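Local coordinates for adhesion G-protein coupled receptor G6 (Danio rerio, PDB 6V55) that is an adhesion G-protein-coupled receptor that probably signals in myelination, with a large calcium-binding, multidomain extracellular region, at residues I45-F50 and F106-K111; M446-A451 and W460-P465. All blocks are in the same frame, centred on the assembly; numbering follows the deposited sequence.

Interaction 1 of 2, residues I45-F50 and F106-K111; sequences ITFLDF and FHISYK
Leu48 reaches across to His107 where strand 41-51 breaks its regular pairing with strand 105-114. The short axes of 45-47 and 106-111 run antiparallel at 157°. Thr46 and Ser109 form a hydrogen-bonded pair, with N-to-O distances of 2.9 Å for both Thr46 N to Ser109 O and Ser109 N to Thr46 O. Next along, Leu48 and Asp49 both face His107, which defines a classic beta bulge: Leu48 N donates to His107 O at 2.6 Å, and Asp49 N adds a weak bond to the same oxygen.

The Leu48 side chain can be followed outward. Its CB lies 3.3 Å from His107 O, and CG stays a little farther from that oxygen. CG stands anti to the carbonyl carbon of Leu48 (chi1 -50°), and from there the two methyls divide. CD1 sits over the centre of one imidazole face, 3.6 Å from the His107 ring centroid and 11° off its normal, a CH-pi contact. CD2 turns along the strand and comes within 3.9 Å of Ser109 OG. His107 NE2 is hydrogen-bonded to Ser15 OG on strand 13-17, which holds the far end of that ring.

On the other face, Ile108 lies beside Phe47 and points the same way, Ile108 CD1 being 3.6 Å from Phe47 CE1. Ile108 CG2 meets Ile45 CB at 3.9 Å. Phe50 and Phe106 continue this apolar row, which packs against strands 62-66 and 90-96 of the second sheet, as expected for the beta-sandwich of a CUB domain.

The chemistry therefore differs by face: aliphatic and aromatic groups fill the sandwich interior, while on the outer face a methyl covers an imidazole whose rotation is restrained by a hydrogen bond at its tip.

Interaction 2 of 2, residues M446-A451 and W460-P465; sequences MENCQA and WPESRP
Cys449 and Ser463 form a single antiparallel hydrogen-bonded bridge between two otherwise irregular segments whose end-to-end directions are nearly antiparallel, with Cys449 N to Ser463 O and Ser463 N to Cys449 O both at 3.0 Å. Beyond this bridge, Ala451 CA brings its hydrogen to Trp460 O, with a CA-to-O distance of 3.3 Å.

The main side-chain bond joins Asn448 to Glu462. Asn448 ND2 donates to Glu462 OE2 at 2.9 Å, with an almost straight N-H...O angle of 175°. The oxygen lies in the plane of the amide, but the donor approaches on the anti side of the carboxylate and 34° out of its plane. Glu462 is extended, with CG anti to the backbone N (chi1 -166°); this carries CG past Cys449 O, 3.4 Å away, and the carboxylate on to the amide. A water donates to the same Glu462 OE2 and, at longer range, to Gln450 OE1. The other end of the amide, Asn448 OD1, rests 3.3 Å from Arg464 CA. Were an alanine here in place of Asn448, Glu462 OE2 would probably lose its direct protein donor across the contact, leaving the carboxylate freer to turn.

At one end, the Met446 and Pro465 side chains meet at a slant, Met446 CG lying 3.7 Å from Pro465 CG, and both also touch Ile487 of strand 480-488. Cys449 SG forms a disulfide with Cys485 on that strand, consistent with the cysteine-rich hormone receptor-like module found in this receptor family.

The pairing thus adds to its two backbone bonds a carboxylate oxygen gripped by an amide and a water, which would be expected to favour its anionic form; separately, the Cys449-Cys485 disulfide and the touch of Met446 on Ile487 tie 446-451 to strand 480-488.

From the N terminus, interaction 1 comes first: 45-50 pairs with 106-111 across 55 intervening residues, joining strands 41-51 and 105-114 of the CUB domain. That loop carries strands 62-66, 71-74 and 90-96 of the facing sheet, as well as the calcium ligands. After the pentaxin-family and SEA regions, interaction 2 closes an eight-residue loop, joining the loop after strand 436-445 to the one leading to strand 468-472. Interactions 1 and 2 are in series and neither nest nor cross; the centres of interactions 1 and 2 are about 27 Å apart, their nearest atoms about 15 Å. The chain folds back: one glycan has Gln56 and Ile59 as well as Arg479 and Asn480 as neighbours, so the two regions lie close.

Interaction 1 of 2, residues I45-F50 and F106-K111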
loop_
_atom_site.group_PDB
_atom_site.type_symbol
_atom_site.label_atom_id
_atom_site.label_comp_id
_atom_site.label_asym_id
_atom_site.label_seq_id
_atom_site.Cartn_x
_atom_site.Cartn_y
_atom_site.Cartn_z
ATOM N N ILE A 45 10.605 6.091 -4.388
ATOM C CA ILE A 45 9.955 4.902 -4.908
ATOM C C ILE A 45 9.556 5.159 -6.350
ATOM O O ILE A 45 9.435 6.295 -6.805
ATOM C CB ILE A 45 8.732 4.439 -4.088
ATOM C CG1 ILE A 45 7.563 5.417 -4.244
ATOM C CG2 ILE A 45 9.093 4.212 -2.629
ATOM C CD1 ILE A 45 6.273 4.916 -3.618
ATOM N N THR A 46 9.360 4.072 -7.083
ATOM C CA THR A 46 8.888 4.120 -8.459
ATOM C C THR A 46 7.965 2.925 -8.634
ATOM O O THR A 46 8.341 1.793 -8.310
ATOM C CB THR A 46 10.060 4.083 -9.461
ATOM O OG1 THR A 46 10.716 5.367 -9.501
ATOM C CG2 THR A 46 9.589 3.704 -10.875
ATOM N N PHE A 47 6.747 3.181 -9.082
ATOM C CA PHE A 47 5.834 2.105 -9.429
ATOM C C PHE A 47 6.229 1.579 -10.800
ATOM O O PHE A 47 6.123 2.293 -11.793
ATOM C CB PHE A 47 4.398 2.609 -9.444
ATOM C CG PHE A 47 3.852 2.987 -8.084
ATOM C CD1 PHE A 47 3.049 2.097 -7.385
ATOM C CD2 PHE A 47 4.117 4.232 -7.522
ATOM C CE1 PHE A 47 2.529 2.426 -6.151
ATOM C CE2 PHE A 47 3.624 4.573 -6.281
ATOM C CZ PHE A 47 2.822 3.667 -5.596
ATOM N N LEU A 48 6.707 0.344 -10.871
ATOM C CA LEU A 48 7.011 -0.232 -12.167
ATOM C C LEU A 48 5.759 -0.711 -12.886
ATOM O O LEU A 48 5.777 -0.866 -14.116
ATOM C CB LEU A 48 7.997 -1.388 -11.991
ATOM C CG LEU A 48 9.223 -1.026 -11.140
ATOM C CD1 LEU A 48 10.098 -2.252 -10.799
ATOM C CD2 LEU A 48 10.031 0.023 -11.852
ATOM N N ASP A 49 4.683 -0.946 -12.142
ATOM C CA ASP A 49 3.422 -1.505 -12.609
ATOM C C ASP A 49 2.415 -1.306 -11.490
ATOM O O ASP A 49 2.790 -1.371 -10.320
ATOM C CB ASP A 49 3.555 -2.994 -12.930
ATOM C CG ASP A 49 2.383 -3.519 -13.715
ATOM O OD1 ASP A 49 1.601 -2.672 -14.209
ATOM O OD2 ASP A 49 2.225 -4.764 -13.816
ATOM N N PHE A 50 1.153 -1.046 -11.848
ATOM C CA PHE A 50 0.122 -0.723 -10.847
ATOM C C PHE A 50 -1.251 -0.902 -11.475
ATOM O O PHE A 50 -1.620 -0.112 -12.362
ATOM C CB PHE A 50 0.267 0.730 -10.324
ATOM C CG PHE A 50 -0.742 1.128 -9.253
ATOM C CD1 PHE A 50 -1.963 1.749 -9.584
ATOM C CD2 PHE A 50 -0.435 0.960 -7.911
ATOM C CE1 PHE A 50 -2.875 2.110 -8.608
ATOM C CE2 PHE A 50 -1.327 1.343 -6.931
ATOM C CZ PHE A 50 -2.548 1.920 -7.283
ATOM N N PHE A 106 0.796 -4.588 -7.902
ATOM C CA PHE A 106 1.819 -3.599 -8.175
ATOM C C PHE A 106 3.211 -4.153 -7.931
ATOM O O PHE A 106 3.401 -5.122 -7.192
ATOM C CB PHE A 106 1.621 -2.328 -7.346
ATOM C CG PHE A 106 1.395 -2.557 -5.879
ATOM C CD1 PHE A 106 2.471 -2.568 -4.988
ATOM C CD2 PHE A 106 0.103 -2.676 -5.368
ATOM C CE1 PHE A 106 2.258 -2.733 -3.607
ATOM C CE2 PHE A 106 -0.119 -2.845 -3.997
ATOM C CZ PHE A 106 0.955 -2.872 -3.122
ATOM N N HIS A 107 4.180 -3.479 -8.547
ATOM C CA HIS A 107 5.601 -3.767 -8.410
ATOM C C HIS A 107 6.304 -2.435 -8.216
ATOM O O HIS A 107 6.300 -1.597 -9.123
ATOM C CB HIS A 107 6.133 -4.487 -9.650
ATOM C CG HIS A 107 7.551 -4.955 -9.531
ATOM N ND1 HIS A 107 8.262 -5.433 -10.608
ATOM C CD2 HIS A 107 8.388 -5.024 -8.468
ATOM C CE1 HIS A 107 9.481 -5.761 -10.221
ATOM N NE2 HIS A 107 9.581 -5.536 -8.923
ATOM N N ILE A 108 6.906 -2.246 -7.044
ATOM C CA ILE A 108 7.511 -0.985 -6.639
ATOM C C ILE A 108 9.010 -1.197 -6.447
ATOM O O ILE A 108 9.431 -2.166 -5.807
ATOM C CB ILE A 108 6.857 -0.468 -5.346
ATOM C CG1 ILE A 108 5.371 -0.184 -5.570
ATOM C CG2 ILE A 108 7.566 0.759 -4.792
ATOM C CD1 ILE A 108 4.667 0.237 -4.285
ATOM N N SER A 109 9.815 -0.309 -7.019
ATOM C CA SER A 109 11.250 -0.275 -6.779
ATOM C C SER A 109 11.570 0.872 -5.833
ATOM O O SER A 109 11.095 1.992 -6.036
ATOM C CB SER A 109 12.008 -0.078 -8.087
ATOM O OG SER A 109 11.818 1.247 -8.560
ATOM N N TYR A 110 12.380 0.600 -4.811
ATOM C CA TYR A 110 12.823 1.637 -3.894
ATOM C C TYR A 110 14.329 1.836 -4.003
ATOM O O TYR A 110 15.076 0.935 -4.388
ATOM C CB TYR A 110 12.438 1.323 -2.449
ATOM C CG TYR A 110 13.048 0.084 -1.825
ATOM C CD1 TYR A 110 12.465 -1.164 -2.020
ATOM C CD2 TYR A 110 14.167 0.172 -0.985
ATOM C CE1 TYR A 110 12.986 -2.299 -1.435
ATOM C CE2 TYR A 110 14.700 -0.969 -0.386
ATOM C CZ TYR A 110 14.101 -2.207 -0.624
ATOM O OH TYR A 110 14.599 -3.363 -0.050
ATOM N N LYS A 111 14.763 3.037 -3.629
ATOM C CA LYS A 111 16.112 3.514 -3.894
ATOM C C LYS A 111 16.468 4.533 -2.820
ATOM O O LYS A 111 15.671 5.438 -2.543
ATOM C CB LYS A 111 16.169 4.143 -5.291
ATOM C CG LYS A 111 17.512 4.163 -5.972
ATOM C CD LYS A 111 17.600 5.366 -6.917
ATOM C CE LYS A 111 18.025 4.975 -8.335
ATOM N NZ LYS A 111 17.963 6.170 -9.224
#

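Interaction 2 of 2, residues M446-A451 and W460-P465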
loop_
_atom_site.group_PDB
_atom_site.type_symbol
_atom_site.label_atom_id
_atom_site.label_comp_id
_atom_site.label_asym_id
_atom_site.label_seq_id
_atom_site.Cartn_x
_atom_site.Cartn_y
_atom_site.Cartn_z
ATOM N N MET A 446 -4.657 15.929 18.712
ATOM C CA MET A 446 -5.702 14.961 19.016
ATOM C C MET A 446 -5.545 13.717 18.154
ATOM O O MET A 446 -5.385 13.811 16.931
ATOM C CB MET A 446 -7.072 15.584 18.795
ATOM C CG MET A 446 -8.194 14.610 18.780
ATOM S SD MET A 446 -9.126 14.824 20.246
ATOM C CE MET A 446 -10.010 16.297 19.839
ATOM N N GLU A 447 -5.563 12.562 18.819
ATOM C CA GLU A 447 -5.190 11.298 18.218
ATOM C C GLU A 447 -6.261 10.858 17.238
ATOM O O GLU A 447 -7.457 11.048 17.479
ATOM C CB GLU A 447 -4.998 10.245 19.309
ATOM C CG GLU A 447 -3.884 10.576 20.338
ATOM C CD GLU A 447 -4.327 11.479 21.520
ATOM O OE1 GLU A 447 -3.535 12.365 21.906
ATOM O OE2 GLU A 447 -5.459 11.327 22.034
ATOM N N ASN A 448 -5.808 10.332 16.100
ATOM C CA ASN A 448 -6.674 9.743 15.093
ATOM C C ASN A 448 -7.415 8.535 15.650
ATOM O O ASN A 448 -6.893 7.815 16.504
ATOM C CB ASN A 448 -5.836 9.283 13.898
ATOM C CG ASN A 448 -5.343 10.416 13.071
ATOM O OD1 ASN A 448 -5.856 11.520 13.167
ATOM N ND2 ASN A 448 -4.353 10.151 12.227
ATOM N N CYS A 449 -8.637 8.306 15.157
ATOM C CA CYS A 449 -9.273 7.012 15.374
ATOM C C CYS A 449 -8.493 5.951 14.609
ATOM O O CYS A 449 -8.202 6.121 13.423
ATOM C CB CYS A 449 -10.728 7.019 14.918
ATOM S SG CYS A 449 -11.824 8.160 15.779
ATOM N N GLN A 450 -8.114 4.880 15.299
ATOM C CA GLN A 450 -7.316 3.834 14.685
ATOM C C GLN A 450 -8.153 3.037 13.696
ATOM O O GLN A 450 -9.389 3.052 13.742
ATOM C CB GLN A 450 -6.737 2.899 15.752
ATOM C CG GLN A 450 -5.687 3.556 16.637
ATOM C CD GLN A 450 -4.483 4.078 15.847
ATOM O OE1 GLN A 450 -4.427 5.257 15.500
ATOM N NE2 GLN A 450 -3.515 3.206 15.576
ATOM N N ALA A 451 -7.455 2.373 12.770
ATOM C CA ALA A 451 -8.089 1.399 11.893
ATOM C C ALA A 451 -8.692 0.264 12.707
ATOM O O ALA A 451 -8.093 -0.185 13.687
ATOM C CB ALA A 451 -7.082 0.850 10.900
ATOM N N TRP A 460 -12.546 -0.281 8.650
ATOM C CA TRP A 460 -12.528 1.168 8.570
ATOM C C TRP A 460 -11.095 1.643 8.689
ATOM O O TRP A 460 -10.393 1.195 9.596
ATOM C CB TRP A 460 -13.371 1.770 9.685
ATOM C CG TRP A 460 -14.747 1.212 9.751
ATOM C CD1 TRP A 460 -15.186 0.162 10.520
ATOM C CD2 TRP A 460 -15.879 1.661 9.004
ATOM N NE1 TRP A 460 -16.523 -0.079 10.282
ATOM C CE2 TRP A 460 -16.973 0.832 9.362
ATOM C CE3 TRP A 460 -16.072 2.667 8.044
ATOM C CZ2 TRP A 460 -18.239 0.989 8.813
ATOM C CZ3 TRP A 460 -17.343 2.828 7.501
ATOM C CH2 TRP A 460 -18.410 1.987 7.896
ATOM N N PRO A 461 -10.608 2.504 7.796
ATOM C CA PRO A 461 -9.218 2.975 7.895
ATOM C C PRO A 461 -9.057 4.055 8.962
ATOM O O PRO A 461 -10.033 4.548 9.530
ATOM C CB PRO A 461 -8.925 3.525 6.492
ATOM C CG PRO A 461 -10.269 3.886 5.933
ATOM C CD PRO A 461 -11.274 2.963 6.564
ATOM N N GLU A 462 -7.788 4.390 9.236
ATOM C CA GLU A 462 -7.426 5.406 10.232
ATOM C C GLU A 462 -7.943 6.764 9.795
ATOM O O GLU A 462 -7.928 7.084 8.603
ATOM C CB GLU A 462 -5.900 5.474 10.394
ATOM C CG GLU A 462 -5.374 6.229 11.614
ATOM C CD GLU A 462 -3.873 6.471 11.528
ATOM O OE1 GLU A 462 -3.191 5.683 10.844
ATOM O OE2 GLU A 462 -3.373 7.448 12.130
ATOM N N SER A 463 -8.457 7.549 10.743
ATOM C CA SER A 463 -9.130 8.784 10.359
ATOM C C SER A 463 -8.842 9.912 11.332
ATOM O O SER A 463 -8.859 9.715 12.547
ATOM C CB SER A 463 -10.645 8.595 10.276
ATOM O OG SER A 463 -10.974 7.433 9.536
ATOM N N ARG A 464 -8.665 11.111 10.779
ATOM C CA ARG A 464 -8.630 12.350 11.548
ATOM C C ARG A 464 -10.008 12.611 12.172
ATOM O O ARG A 464 -11.008 12.056 11.713
ATOM C CB ARG A 464 -8.179 13.499 10.633
ATOM C CG ARG A 464 -6.707 13.390 10.225
ATOM C CD ARG A 464 -6.172 14.658 9.564
ATOM N NE ARG A 464 -5.787 14.403 8.168
ATOM C CZ ARG A 464 -4.557 14.536 7.668
ATOM N NH1 ARG A 464 -3.551 14.951 8.438
ATOM N NH2 ARG A 464 -4.338 14.259 6.381
ATOM N N PRO A 465 -10.073 13.375 13.274
ATOM C CA PRO A 465 -11.380 13.695 13.885
ATOM C C PRO A 465 -12.309 14.487 12.967
ATOM O O PRO A 465 -11.872 15.381 12.236
ATOM C CB PRO A 465 -10.997 14.531 15.109
ATOM C CG PRO A 465 -9.655 14.049 15.471
ATOM C CD PRO A 465 -8.958 13.696 14.194
HETATM O O HOH W 1 -2.036 7.102 14.210
#